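Local coordinates for single-strand binding protein (Thermotoga maritima, PDB 1Z9F) that probably binds single-stranded DNA, as members of its family do, and assembles as a homotetramer, at residues K18-G23 against L88-M93; G23-D28 against F43-D48; P39-T44 against E75-Y80; V68-L73 against E110-V115. All blocks are in the same frame, centred on the assembly; numbering follows the deposited sequence. Where two conformers were deposited one is given.

All four contacts lie on one OB-fold domain, and three of them are strand pairings. Interactions 1 and 2 share Gly23 and the long strand 16-33, which pairs antiparallel first with 86-96 and then with 39-48; both also meet the second subunit. Interaction 4 is the parallel pairing, between strands 62-70 and 108-118, and lies nearest the centre of the chain. Interaction 3 differs in kind: helix 71-80 packs on strand 39-48 by side chains, with no hydrogen bond between the two segments. Each contact mixes buried residues with others at the surface, and the exposed ones belong to interactions 2, 3 and 4. Phe43 and Thr69 join interactions 2, 3 and 4.

Interaction 1 of 4, residues K18-G23 against L88-M93; sequences KIILIG and LVEGEM
Leu88 leans across Ile22 on the face of the sheet that also carries Ile20 and Glu90. With CG anti to the backbone N (chi1 -178°), the isobutyl group swings toward the neighbouring strand, and Leu88 CD1 comes 3.9 Å from Ile22 CG1. The same methyl lies more loosely against Ile20, 4.3 Å from Ile20 CG2. Replacing Leu88 by an alanine would probably cost both isoleucines their apolar partner on the facing strand and open a gap beside Ile22 CG1. Farther along, Ile20 and Glu90 run side by side, Ile20 CG1 4.0 Å from Glu90 CG. A salt bridge between Lys18 and Glu90 is plausible, but its modelled geometry is too short to trust and Lys18 has two conformers. Under these side chains the backbones form an antiparallel ladder. Ile19 with Gly91 and Leu21 with Val89 are its hydrogen-bonded pairs; Val89 N reaches Leu21 O at 2.7 Å, almost straight at 175°, and Ile19 N reaches Gly91 O at 2.8 Å. This is the pairing of the first and fourth strands of the OB fold. On its other face Ile19, Leu21 and Val89 turn inward: Ile19 CG2 covers the Gly91 carbonyl, its CD1 lies 4.2 Å from Met93 SD, Leu21 packs on Ile45, Val47 and Phe65, and Val89 on Ile67. Residues 18-22 also form an antiparallel ladder with a strand of the second subunit, where Ile20 and Ile22 touch Phe16 of that subunit.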
loop_
_atom_site.group_PDB
_atom_site.type_symbol
_atom_site.label_atom_id
_atom_site.label_comp_id
_atom_site.label_asym_id
_atom_site.label_seq_id
_atom_site.Cartn_x
_atom_site.Cartn_y
_atom_site.Cartn_z
ATOM N N LYS A 18 -5.784 -1.033 4.539
ATOM C CA LYS A 18 -6.185 0.317 4.300
ATOM C C LYS A 18 -5.022 1.119 3.822
ATOM O O LYS A 18 -3.959 1.134 4.469
ATOM C CB LYS A 18 -6.666 0.878 5.621
ATOM C CG LYS A 18 -7.349 2.192 5.567
ATOM C CD LYS A 18 -8.281 2.190 4.532
ATOM C CE LYS A 18 -9.344 3.186 4.649
ATOM N NZ LYS A 18 -10.330 2.881 3.530
ATOM N N ILE A 19 -5.206 1.810 2.701
ATOM C CA ILE A 19 -4.165 2.723 2.247
ATOM C C ILE A 19 -4.754 4.124 1.988
ATOM O O ILE A 19 -5.810 4.257 1.443
ATOM C CB ILE A 19 -3.329 2.155 1.042
ATOM C CG1 ILE A 19 -2.094 3.041 0.816
ATOM C CG2 ILE A 19 -4.148 2.049 -0.231
ATOM C CD1 ILE A 19 -1.088 2.451 -0.043
ATOM N N ILE A 20 -4.040 5.148 2.450
ATOM C CA ILE A 20 -4.399 6.537 2.254
ATOM C C ILE A 20 -3.180 7.242 1.701
ATOM O O ILE A 20 -2.121 7.249 2.328
ATOM C CB ILE A 20 -4.804 7.210 3.553
ATOM C CG1 ILE A 20 -5.938 6.420 4.196
ATOM C CG2 ILE A 20 -5.150 8.670 3.303
ATOM C CD1 ILE A 20 -6.258 6.832 5.593
ATOM N N LEU A 21 -3.358 7.831 0.524
ATOM C CA LEU A 21 -2.274 8.469 -0.228
ATOM C C LEU A 21 -2.767 9.842 -0.588
ATOM O O LEU A 21 -3.960 10.015 -0.795
ATOM C CB LEU A 21 -1.980 7.694 -1.518
ATOM C CG LEU A 21 -1.625 6.217 -1.315
ATOM C CD1 LEU A 21 -1.680 5.466 -2.582
ATOM C CD2 LEU A 21 -0.272 6.073 -0.647
ATOM N N ILE A 22 -1.867 10.820 -0.585
ATOM C CA ILE A 22 -2.118 12.131 -1.182
ATOM C C ILE A 22 -0.991 12.406 -2.185
ATOM O O ILE A 22 0.179 12.479 -1.801
ATOM C CB ILE A 22 -2.170 13.255 -0.153
ATOM C CG1 ILE A 22 -3.389 13.094 0.746
ATOM C CG2 ILE A 22 -2.253 14.596 -0.848
ATOM C CD1 ILE A 22 -3.447 14.086 1.875
ATOM N N GLY A 23 -1.354 12.528 -3.465
ATOM C CA GLY A 23 -0.386 12.772 -4.513
ATOM C C GLY A 23 -0.986 13.443 -5.727
ATOM O O GLY A 23 -2.198 13.613 -5.819
ATOM N N LEU A 88 -6.511 13.088 -2.742
ATOM C CA LEU A 88 -6.465 12.125 -1.673
ATOM C C LEU A 88 -7.038 10.862 -2.246
ATOM O O LEU A 88 -8.049 10.901 -2.939
ATOM C CB LEU A 88 -7.314 12.569 -0.482
ATOM C CG LEU A 88 -7.223 11.575 0.683
ATOM C CD1 LEU A 88 -7.058 12.328 1.953
ATOM C CD2 LEU A 88 -8.393 10.573 0.773
ATOM N N VAL A 89 -6.389 9.741 -1.983
ATOM C CA VAL A 89 -6.942 8.456 -2.335
ATOM C C VAL A 89 -7.008 7.567 -1.107
ATOM O O VAL A 89 -6.022 7.352 -0.428
ATOM C CB VAL A 89 -6.131 7.782 -3.464
ATOM C CG1 VAL A 89 -6.514 6.319 -3.617
ATOM C CG2 VAL A 89 -6.349 8.538 -4.788
ATOM N N GLU A 90 -8.192 7.044 -0.852
ATOM C CA GLU A 90 -8.392 6.070 0.176
ATOM C C GLU A 90 -8.834 4.759 -0.450
ATOM O O GLU A 90 -9.741 4.717 -1.265
ATOM C CB GLU A 90 -9.466 6.548 1.127
ATOM C CG GLU A 90 -9.461 5.749 2.359
ATOM C CD GLU A 90 -10.607 6.003 3.172
ATOM O OE1 GLU A 90 -11.035 7.165 3.204
ATOM O OE2 GLU A 90 -11.094 5.059 3.813
ATOM N N GLY A 91 -8.198 3.668 -0.073
ATOM C CA GLY A 91 -8.689 2.400 -0.522
ATOM C C GLY A 91 -7.904 1.236 -0.001
ATOM O O GLY A 91 -7.441 1.255 1.134
ATOM N N GLU A 92 -7.779 0.204 -0.844
ATOM C CA GLU A 92 -7.070 -0.994 -0.448
ATOM C C GLU A 92 -5.884 -1.229 -1.306
ATOM O O GLU A 92 -5.873 -0.895 -2.478
ATOM C CB GLU A 92 -7.990 -2.182 -0.473
ATOM C CG GLU A 92 -8.880 -2.231 0.705
ATOM C CD GLU A 92 -9.817 -3.406 0.647
ATOM O OE1 GLU A 92 -9.751 -4.123 -0.380
ATOM O OE2 GLU A 92 -10.628 -3.598 1.603
ATOM N N MET A 93 -4.845 -1.771 -0.703
ATOM C CA MET A 93 -3.642 -2.069 -1.457
ATOM C C MET A 93 -3.795 -3.505 -1.925
ATOM O O MET A 93 -3.759 -4.439 -1.127
ATOM C CB MET A 93 -2.398 -1.841 -0.601
ATOM C CG MET A 93 -1.060 -1.919 -1.371
ATOM S SD MET A 93 -0.920 -0.764 -2.756
ATOM C CE MET A 93 -1.020 -1.825 -4.121
#

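Interaction 2 of 4, residues G23-D28 against F43-D48; sequences GRLVRD and FTIAVD
Phe43 carries its CG between the backbone N and the carbonyl carbon (chi1 56°), which brings the ring up to Leu25 of the facing segment. Leu25 meets it with its whole branch: CG lies 3.5 Å from Phe43 CD2, CD1 sits 3.8 Å from Phe43 CE2, and CD2 reaches back to Phe43 CB. Ile45 CG2, in the same strand as Phe43, lies at the ring edge in its plane and also meets Leu25 CD1. Val26, pointing toward the facing strand, sets CG1 tightly against Ala46 CB, at 3.3 Å, and CG2 3.1 Å from Thr44 OG1. In the backbone, Arg24 and Ala46 form a hydrogen-bonded pair of the antiparallel hairpin 16-33/39-48, Ala46 N to Arg24 O being 2.8 Å. Gly23 CA lies 3.2 Å from Ala46 O, and a side chain here would probably run into that carbonyl and Val47 CG2. Arg24 itself sends its NE to Gly84 O. The last rung, Val26 N to Thr44 O, is straight (170°) but long at 3.3 Å, and beside it the contact of Leu25 with Phe43 joins the two strands by apolar packing.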
loop_
_atom_site.group_PDB
_atom_site.type_symbol
_atom_site.label_atom_id
_atom_site.label_comp_id
_atom_site.label_asym_id
_atom_site.label_seq_id
_atom_site.Cartn_x
_atom_site.Cartn_y
_atom_site.Cartn_z
ATOM N N GLY A 23 -1.354 12.528 -3.465
ATOM C CA GLY A 23 -0.386 12.772 -4.513
ATOM C C GLY A 23 -0.986 13.443 -5.727
ATOM O O GLY A 23 -2.198 13.613 -5.819
ATOM N N ARG A 24 -0.115 13.840 -6.658
ATOM C CA ARG A 24 -0.542 14.463 -7.913
ATOM C C ARG A 24 -0.872 13.344 -8.899
ATOM O O ARG A 24 -0.300 12.259 -8.807
ATOM C CB ARG A 24 0.547 15.362 -8.543
ATOM C CG ARG A 24 1.573 16.062 -7.627
ATOM C CD ARG A 24 1.012 17.100 -6.640
ATOM N NE ARG A 24 0.069 18.056 -7.229
ATOM C CZ ARG A 24 -0.054 19.337 -6.866
ATOM N NH1 ARG A 24 -0.955 20.102 -7.472
ATOM N NH2 ARG A 24 0.700 19.867 -5.907
ATOM N N LEU A 25 -1.790 13.604 -9.831
ATOM C CA LEU A 25 -1.994 12.720 -10.984
ATOM C C LEU A 25 -0.892 13.057 -11.968
ATOM O O LEU A 25 -0.767 14.212 -12.367
ATOM C CB LEU A 25 -3.344 12.946 -11.669
ATOM C CG LEU A 25 -4.498 12.014 -11.314
ATOM C CD1 LEU A 25 -5.169 12.471 -10.028
ATOM C CD2 LEU A 25 -5.513 11.946 -12.469
ATOM N N VAL A 26 -0.091 12.067 -12.355
ATOM C CA VAL A 26 1.042 12.314 -13.264
ATOM C C VAL A 26 0.670 12.090 -14.715
ATOM O O VAL A 26 1.418 12.472 -15.602
ATOM C CB VAL A 26 2.292 11.476 -12.916
ATOM C CG1 VAL A 26 2.997 12.083 -11.721
ATOM C CG2 VAL A 26 1.935 10.011 -12.667
ATOM N N ARG A 27 -0.471 11.449 -14.949
ATOM C CA ARG A 27 -1.150 11.537 -16.238
ATOM C C ARG A 27 -2.659 11.342 -16.099
ATOM O O ARG A 27 -3.161 10.896 -15.057
ATOM C CB ARG A 27 -0.554 10.581 -17.290
ATOM C CG ARG A 27 -0.018 9.242 -16.783
ATOM C CD ARG A 27 0.900 8.610 -17.839
ATOM N NE ARG A 27 1.965 7.797 -17.249
ATOM C CZ ARG A 27 3.010 7.308 -17.921
ATOM N NH1 ARG A 27 3.173 7.537 -19.229
ATOM N NH2 ARG A 27 3.915 6.581 -17.271
ATOM N N ASP A 28 -3.355 11.693 -17.179
ATOM C CA ASP A 28 -4.809 11.715 -17.225
ATOM C C ASP A 28 -5.389 10.320 -17.038
ATOM O O ASP A 28 -4.761 9.324 -17.405
ATOM C CB ASP A 28 -5.290 12.320 -18.553
ATOM C CG ASP A 28 -4.835 13.761 -18.737
ATOM O OD1 ASP A 28 -4.778 14.498 -17.726
ATOM O OD2 ASP A 28 -4.527 14.154 -19.881
ATOM N N PHE A 43 -5.636 5.563 -12.903
ATOM C CA PHE A 43 -4.661 6.633 -12.977
ATOM C C PHE A 43 -3.591 6.359 -11.935
ATOM O O PHE A 43 -3.805 5.611 -10.998
ATOM C CB PHE A 43 -5.301 8.009 -12.763
ATOM C CG PHE A 43 -6.067 8.145 -11.490
ATOM C CD1 PHE A 43 -7.382 7.717 -11.408
ATOM C CD2 PHE A 43 -5.495 8.753 -10.383
ATOM C CE1 PHE A 43 -8.117 7.869 -10.231
ATOM C CE2 PHE A 43 -6.217 8.909 -9.187
ATOM C CZ PHE A 43 -7.533 8.463 -9.117
ATOM N N THR A 44 -2.421 6.932 -12.149
ATOM C CA THR A 44 -1.295 6.720 -11.283
ATOM C C THR A 44 -0.975 8.073 -10.708
ATOM O O THR A 44 -1.013 9.089 -11.414
ATOM C CB THR A 44 -0.059 6.117 -12.016
ATOM O OG1 THR A 44 0.798 7.164 -12.494
ATOM C CG2 THR A 44 -0.485 5.192 -13.194
ATOM N N ILE A 45 -0.701 8.077 -9.405
ATOM C CA ILE A 45 -0.360 9.296 -8.699
ATOM C C ILE A 45 1.112 9.277 -8.295
ATOM O O ILE A 45 1.716 8.207 -8.129
ATOM C CB ILE A 45 -1.284 9.536 -7.479
ATOM C CG1 ILE A 45 -1.311 8.314 -6.551
ATOM C CG2 ILE A 45 -2.700 9.891 -7.968
ATOM C CD1 ILE A 45 -2.050 8.555 -5.260
ATOM N N ALA A 46 1.692 10.466 -8.180
ATOM C CA ALA A 46 3.053 10.610 -7.706
ATOM C C ALA A 46 2.935 11.023 -6.266
ATOM O O ALA A 46 2.376 12.081 -5.985
ATOM C CB ALA A 46 3.798 11.665 -8.500
ATOM N N VAL A 47 3.434 10.179 -5.363
ATOM C CA VAL A 47 3.423 10.453 -3.925
ATOM C C VAL A 47 4.861 10.561 -3.454
ATOM O O VAL A 47 5.479 9.564 -3.052
ATOM C CB VAL A 47 2.714 9.317 -3.136
ATOM C CG1 VAL A 47 2.774 9.571 -1.606
ATOM C CG2 VAL A 47 1.259 9.128 -3.624
ATOM N N ASP A 48 5.425 11.759 -3.518
ATOM C CA ASP A 48 6.834 11.860 -3.171
ATOM C C ASP A 48 7.048 11.908 -1.657
ATOM O O ASP A 48 6.186 12.345 -0.900
ATOM C CB ASP A 48 7.620 12.950 -3.975
ATOM C CG ASP A 48 7.013 14.348 -3.882
ATOM O OD1 ASP A 48 6.177 14.585 -2.975
ATOM O OD2 ASP A 48 7.395 15.204 -4.725
#

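Interaction 3 of 4, residues P39-T44 against E75-Y80; sequences PVTTFT and EFARTY
Thr41 has the most surface covered here, and it faces the helix with both branches. Its CG2 stands anti to the backbone N, with OG1 beside that nitrogen (chi1 -56°). The methyl thus comes 3.7 Å from Ala77 CB, while OG1 lies 3.6 Å from Arg78 CB, a contact without a hydrogen bond. The hydroxyl is instead hydrogen-bonded to Glu31 OE1 and to the carbonyl oxygen of Ala74, one residue ahead of the segment. A valine in its place would keep the methyl contact but would probably leave Glu31 and the Ala74 carbonyl without this hydroxyl as partner. Glu75, Pro39 and Ala77 follow with nearly equal shares. Glu75, extended beyond CG, crosses the proline ring at a slant, its CG 3.9 Å from Pro39 CG and 4.0 Å from Pro39 CB, so the acid contributes its CG methylene rather than its charge. Ala77, small enough for the helix to come close, also touches the Phe43 ring, its CB 4.1 Å from Phe43 CE1. The segment axes pass 7.5 Å apart at 56°. Helix 71-80 follows the third strand and precedes the fourth, as the helix of the OB fold does, and it lies across the end of the sheet; Ala77 also packs on Thr69. Arg78, whose side chain meets the strand segment through CB only, touches Glu31 as well. With no hydrogen bond between the two segments, the helix is held here by shape and by apolar contact, with a polar tie from Thr41 OG1 to the carbonyl of Ala74.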
loop_
_atom_site.group_PDB
_atom_site.type_symbol
_atom_site.label_atom_id
_atom_site.label_comp_id
_atom_site.label_asym_id
_atom_site.label_seq_id
_atom_site.Cartn_x
_atom_site.Cartn_y
_atom_site.Cartn_z
ATOM N N PRO A 39 -18.118 0.921 -15.266
ATOM C CA PRO A 39 -17.052 1.875 -15.547
ATOM C C PRO A 39 -15.821 1.698 -14.657
ATOM O O PRO A 39 -15.934 1.610 -13.434
ATOM C CB PRO A 39 -17.725 3.240 -15.315
ATOM C CG PRO A 39 -19.206 2.937 -15.119
ATOM C CD PRO A 39 -19.221 1.569 -14.541
ATOM N N VAL A 40 -14.652 1.630 -15.286
ATOM C CA VAL A 40 -13.383 1.526 -14.577
ATOM C C VAL A 40 -12.465 2.609 -15.095
ATOM O O VAL A 40 -12.271 2.753 -16.294
ATOM C CB VAL A 40 -12.704 0.160 -14.795
ATOM C CG1 VAL A 40 -11.687 -0.106 -13.732
ATOM C CG2 VAL A 40 -13.739 -0.937 -14.811
ATOM N N THR A 41 -11.915 3.373 -14.172
ATOM C CA THR A 41 -10.994 4.433 -14.485
ATOM C C THR A 41 -9.738 4.183 -13.645
ATOM O O THR A 41 -9.814 3.867 -12.468
ATOM C CB THR A 41 -11.624 5.805 -14.201
ATOM O OG1 THR A 41 -12.852 5.923 -14.940
ATOM C CG2 THR A 41 -10.692 6.924 -14.598
ATOM N N THR A 42 -8.591 4.248 -14.301
ATOM C CA THR A 42 -7.339 4.065 -13.655
ATOM C C THR A 42 -6.538 5.332 -13.852
ATOM O O THR A 42 -6.768 6.090 -14.799
ATOM C CB THR A 42 -6.565 2.846 -14.196
ATOM O OG1 THR A 42 -6.211 3.045 -15.576
ATOM C CG2 THR A 42 -7.396 1.580 -14.039
ATOM N N PHE A 43 -5.636 5.563 -12.903
ATOM C CA PHE A 43 -4.661 6.633 -12.977
ATOM C C PHE A 43 -3.591 6.359 -11.935
ATOM O O PHE A 43 -3.805 5.611 -10.998
ATOM C CB PHE A 43 -5.301 8.009 -12.763
ATOM C CG PHE A 43 -6.067 8.145 -11.490
ATOM C CD1 PHE A 43 -7.382 7.717 -11.408
ATOM C CD2 PHE A 43 -5.495 8.753 -10.383
ATOM C CE1 PHE A 43 -8.117 7.869 -10.231
ATOM C CE2 PHE A 43 -6.217 8.909 -9.187
ATOM C CZ PHE A 43 -7.533 8.463 -9.117
ATOM N N THR A 44 -2.421 6.932 -12.149
ATOM C CA THR A 44 -1.295 6.720 -11.283
ATOM C C THR A 44 -0.975 8.073 -10.708
ATOM O O THR A 44 -1.013 9.089 -11.414
ATOM C CB THR A 44 -0.059 6.117 -12.016
ATOM O OG1 THR A 44 0.798 7.164 -12.494
ATOM C CG2 THR A 44 -0.485 5.192 -13.194
ATOM N N GLU A 75 -16.589 6.958 -12.799
ATOM C CA GLU A 75 -17.264 8.015 -13.549
ATOM C C GLU A 75 -16.793 9.388 -13.083
ATOM O O GLU A 75 -16.421 10.230 -13.905
ATOM C CB GLU A 75 -18.791 7.922 -13.408
ATOM C CG GLU A 75 -19.409 6.662 -13.983
ATOM C CD GLU A 75 -20.910 6.614 -13.788
ATOM O OE1 GLU A 75 -21.604 7.501 -14.336
ATOM O OE2 GLU A 75 -21.394 5.687 -13.099
ATOM N N PHE A 76 -16.817 9.613 -11.770
ATOM C CA PHE A 76 -16.311 10.863 -11.203
ATOM C C PHE A 76 -14.856 11.086 -11.608
ATOM O O PHE A 76 -14.471 12.197 -11.967
ATOM C CB PHE A 76 -16.437 10.883 -9.673
ATOM C CG PHE A 76 -15.468 11.827 -9.000
ATOM C CD1 PHE A 76 -14.230 11.375 -8.563
ATOM C CD2 PHE A 76 -15.783 13.168 -8.835
ATOM C CE1 PHE A 76 -13.325 12.243 -7.980
ATOM C CE2 PHE A 76 -14.886 14.043 -8.234
ATOM C CZ PHE A 76 -13.657 13.581 -7.808
ATOM N N ALA A 77 -14.057 10.021 -11.556
ATOM C CA ALA A 77 -12.621 10.131 -11.806
ATOM C C ALA A 77 -12.373 10.658 -13.200
ATOM O O ALA A 77 -11.823 11.739 -13.376
ATOM C CB ALA A 77 -11.913 8.787 -11.610
ATOM N N ARG A 78 -12.821 9.895 -14.182
ATOM C CA ARG A 78 -12.676 10.265 -15.596
ATOM C C ARG A 78 -13.224 11.651 -15.973
ATOM O O ARG A 78 -12.538 12.406 -16.659
ATOM C CB ARG A 78 -13.308 9.202 -16.471
ATOM C CG ARG A 78 -13.287 9.557 -17.931
ATOM C CD ARG A 78 -11.858 9.557 -18.519
ATOM N NE ARG A 78 -11.773 10.234 -19.819
ATOM C CZ ARG A 78 -12.436 9.882 -20.913
ATOM N NH1 ARG A 78 -13.284 8.862 -20.911
ATOM N NH2 ARG A 78 -12.259 10.570 -22.034
ATOM N N THR A 79 -14.423 12.001 -15.515
ATOM C CA THR A 79 -15.020 13.289 -15.914
ATOM C C THR A 79 -14.510 14.499 -15.112
ATOM O O THR A 79 -14.812 15.637 -15.473
ATOM C CB THR A 79 -16.600 13.280 -15.947
ATOM O OG1 THR A 79 -17.152 13.479 -14.644
ATOM C CG2 THR A 79 -17.150 11.988 -16.540
ATOM N N TYR A 80 -13.747 14.270 -14.045
ATOM C CA TYR A 80 -13.219 15.379 -13.231
ATOM C C TYR A 80 -11.698 15.406 -13.030
ATOM O O TYR A 80 -11.130 16.490 -12.941
ATOM C CB TYR A 80 -13.946 15.454 -11.884
ATOM C CG TYR A 80 -15.407 15.817 -12.025
ATOM C CD1 TYR A 80 -15.800 17.138 -12.178
ATOM C CD2 TYR A 80 -16.391 14.836 -12.025
ATOM C CE1 TYR A 80 -17.134 17.476 -12.315
ATOM C CE2 TYR A 80 -17.727 15.160 -12.164
ATOM C CZ TYR A 80 -18.098 16.480 -12.311
ATOM O OH TYR A 80 -19.438 16.794 -12.458
#

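Interaction 4 of 4, residues V68-L73 against E110-V115; sequences VTFGRL and EVVANV
Val68 lays its CG2 against Glu110 of the facing strand, whose OE1 lies 3.4 Å away and whose CB and CG flank the same methyl. The other carboxylate oxygen, Glu110 OE2, is in a salt bridge with Arg96 NE, which probably helps hold the acid beside the valine. The strands run parallel here, 62-70 beside 108-118, the third and fifth strands of the OB fold, and Val68 bonds to the partner on both sides of Val112: its N reaches Val111 O at 2.7 Å (175°), and its O takes Ala113 N at 2.9 Å, almost straight along the carbonyl axis. Phe70 meets Val112 obliquely, its CE1 4.1 Å from Val112 CG1, and also packs on Val40. Thr69 points away from this strand toward Thr41, whose carbonyl its OG1 binds, though its CG2 still touches Ala113 CB. Beyond Phe70 the chain turns into the helix and the ladder ends. In the facing strand, Asn114 and Val115 form a classic beta bulge opposite Glu90. Leu73, with CG anti to the backbone N (chi1 -161°), reaches back to this corner, its CD2 3.6 Å from both Ala113 O and Asn114 O. One water bridges the two segments: it accepts from Phe70 N at 2.7 Å and donates to Ala113 O at 2.8 Å, lying in plane at the edge of the Phe70 ring.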
loop_
_atom_site.group_PDB
_atom_site.type_symbol
_atom_site.label_atom_id
_atom_site.label_comp_id
_atom_site.label_asym_id
_atom_site.label_seq_id
_atom_site.Cartn_x
_atom_site.Cartn_y
_atom_site.Cartn_z
ATOM N N VAL A 68 -7.087 2.409 -9.092
ATOM C CA VAL A 68 -8.253 1.883 -9.779
ATOM C C VAL A 68 -9.535 2.369 -9.094
ATOM O O VAL A 68 -9.637 2.311 -7.879
ATOM C CB VAL A 68 -8.271 0.333 -9.781
ATOM C CG1 VAL A 68 -9.213 -0.190 -10.864
ATOM C CG2 VAL A 68 -6.897 -0.206 -10.014
ATOM N N THR A 69 -10.506 2.819 -9.892
ATOM C CA THR A 69 -11.836 3.209 -9.432
ATOM C C THR A 69 -12.925 2.460 -10.231
ATOM O O THR A 69 -12.721 2.109 -11.383
ATOM C CB THR A 69 -12.043 4.715 -9.610
ATOM O OG1 THR A 69 -11.792 5.060 -10.969
ATOM C CG2 THR A 69 -11.089 5.494 -8.739
ATOM N N PHE A 70 -14.070 2.217 -9.592
ATOM C CA PHE A 70 -15.197 1.488 -10.191
ATOM C C PHE A 70 -16.502 2.251 -9.988
ATOM O O PHE A 70 -16.636 3.012 -9.030
ATOM C CB PHE A 70 -15.321 0.101 -9.565
ATOM C CG PHE A 70 -14.167 -0.792 -9.874
ATOM C CD1 PHE A 70 -13.020 -0.758 -9.107
ATOM C CD2 PHE A 70 -14.217 -1.663 -10.959
ATOM C CE1 PHE A 70 -11.945 -1.577 -9.405
ATOM C CE2 PHE A 70 -13.139 -2.490 -11.255
ATOM C CZ PHE A 70 -11.996 -2.442 -10.472
ATOM N N GLY A 71 -17.457 2.053 -10.892
ATOM C CA GLY A 71 -18.787 2.659 -10.767
ATOM C C GLY A 71 -18.746 4.176 -10.806
ATOM O O GLY A 71 -17.971 4.758 -11.565
ATOM N N ARG A 72 -19.564 4.816 -9.972
ATOM C CA ARG A 72 -19.684 6.284 -9.960
ATOM C C ARG A 72 -18.362 6.998 -9.690
ATOM O O ARG A 72 -18.146 8.120 -10.149
ATOM C CB ARG A 72 -20.713 6.729 -8.920
ATOM N N LEU A 73 -17.488 6.347 -8.931
ATOM C CA LEU A 73 -16.168 6.886 -8.630
ATOM C C LEU A 73 -15.263 6.873 -9.861
ATOM O O LEU A 73 -14.547 7.844 -10.112
ATOM C CB LEU A 73 -15.532 6.079 -7.509
ATOM C CG LEU A 73 -14.383 6.750 -6.773
ATOM C CD1 LEU A 73 -14.846 8.042 -6.126
ATOM C CD2 LEU A 73 -13.849 5.785 -5.754
ATOM N N GLU A 110 -1.934 -2.474 -7.082
ATOM C CA GLU A 110 -2.893 -1.406 -7.398
ATOM C C GLU A 110 -3.659 -1.000 -6.159
ATOM O O GLU A 110 -3.942 -1.849 -5.315
ATOM C CB GLU A 110 -3.968 -1.873 -8.370
ATOM C CG GLU A 110 -3.516 -2.568 -9.602
ATOM C CD GLU A 110 -4.584 -3.499 -10.114
ATOM O OE1 GLU A 110 -5.737 -3.384 -9.588
ATOM O OE2 GLU A 110 -4.266 -4.329 -11.000
ATOM N N VAL A 111 -4.049 0.275 -6.090
ATOM C CA VAL A 111 -4.965 0.747 -5.064
ATOM C C VAL A 111 -6.382 0.740 -5.613
ATOM O O VAL A 111 -6.709 1.507 -6.534
ATOM C CB VAL A 111 -4.598 2.179 -4.605
ATOM C CG1 VAL A 111 -5.464 2.619 -3.488
ATOM C CG2 VAL A 111 -3.127 2.264 -4.170
ATOM N N VAL A 112 -7.229 -0.133 -5.069
ATOM C CA VAL A 112 -8.657 -0.062 -5.351
ATOM C C VAL A 112 -9.190 1.003 -4.395
ATOM O O VAL A 112 -9.283 0.790 -3.172
ATOM C CB VAL A 112 -9.360 -1.425 -5.161
ATOM C CG1 VAL A 112 -10.833 -1.306 -5.455
ATOM C CG2 VAL A 112 -8.702 -2.516 -6.081
ATOM N N ALA A 113 -9.500 2.166 -4.963
ATOM C CA ALA A 113 -9.904 3.307 -4.202
ATOM C C ALA A 113 -11.360 3.192 -3.849
ATOM O O ALA A 113 -12.207 2.806 -4.681
ATOM C CB ALA A 113 -9.628 4.589 -4.952
ATOM N N ASN A 114 -11.671 3.521 -2.597
ATOM C CA ASN A 114 -13.059 3.717 -2.230
ATOM C C ASN A 114 -13.387 5.199 -2.183
ATOM O O ASN A 114 -14.522 5.550 -2.217
ATOM C CB ASN A 114 -13.413 2.968 -0.935
ATOM C CG ASN A 114 -12.570 3.365 0.252
ATOM O OD1 ASN A 114 -11.472 2.817 0.475
ATOM N ND2 ASN A 114 -13.107 4.266 1.091
ATOM N N VAL A 115 -12.380 6.068 -2.118
ATOM C CA VAL A 115 -12.581 7.518 -2.027
ATOM C C VAL A 115 -11.509 8.227 -2.854
ATOM O O VAL A 115 -10.352 7.851 -2.807
ATOM C CB VAL A 115 -12.493 7.982 -0.546
ATOM C CG1 VAL A 115 -12.331 9.503 -0.425
ATOM C CG2 VAL A 115 -13.709 7.541 0.216
HETATM O O HOH W 1 -13.894 2.337 -6.897
#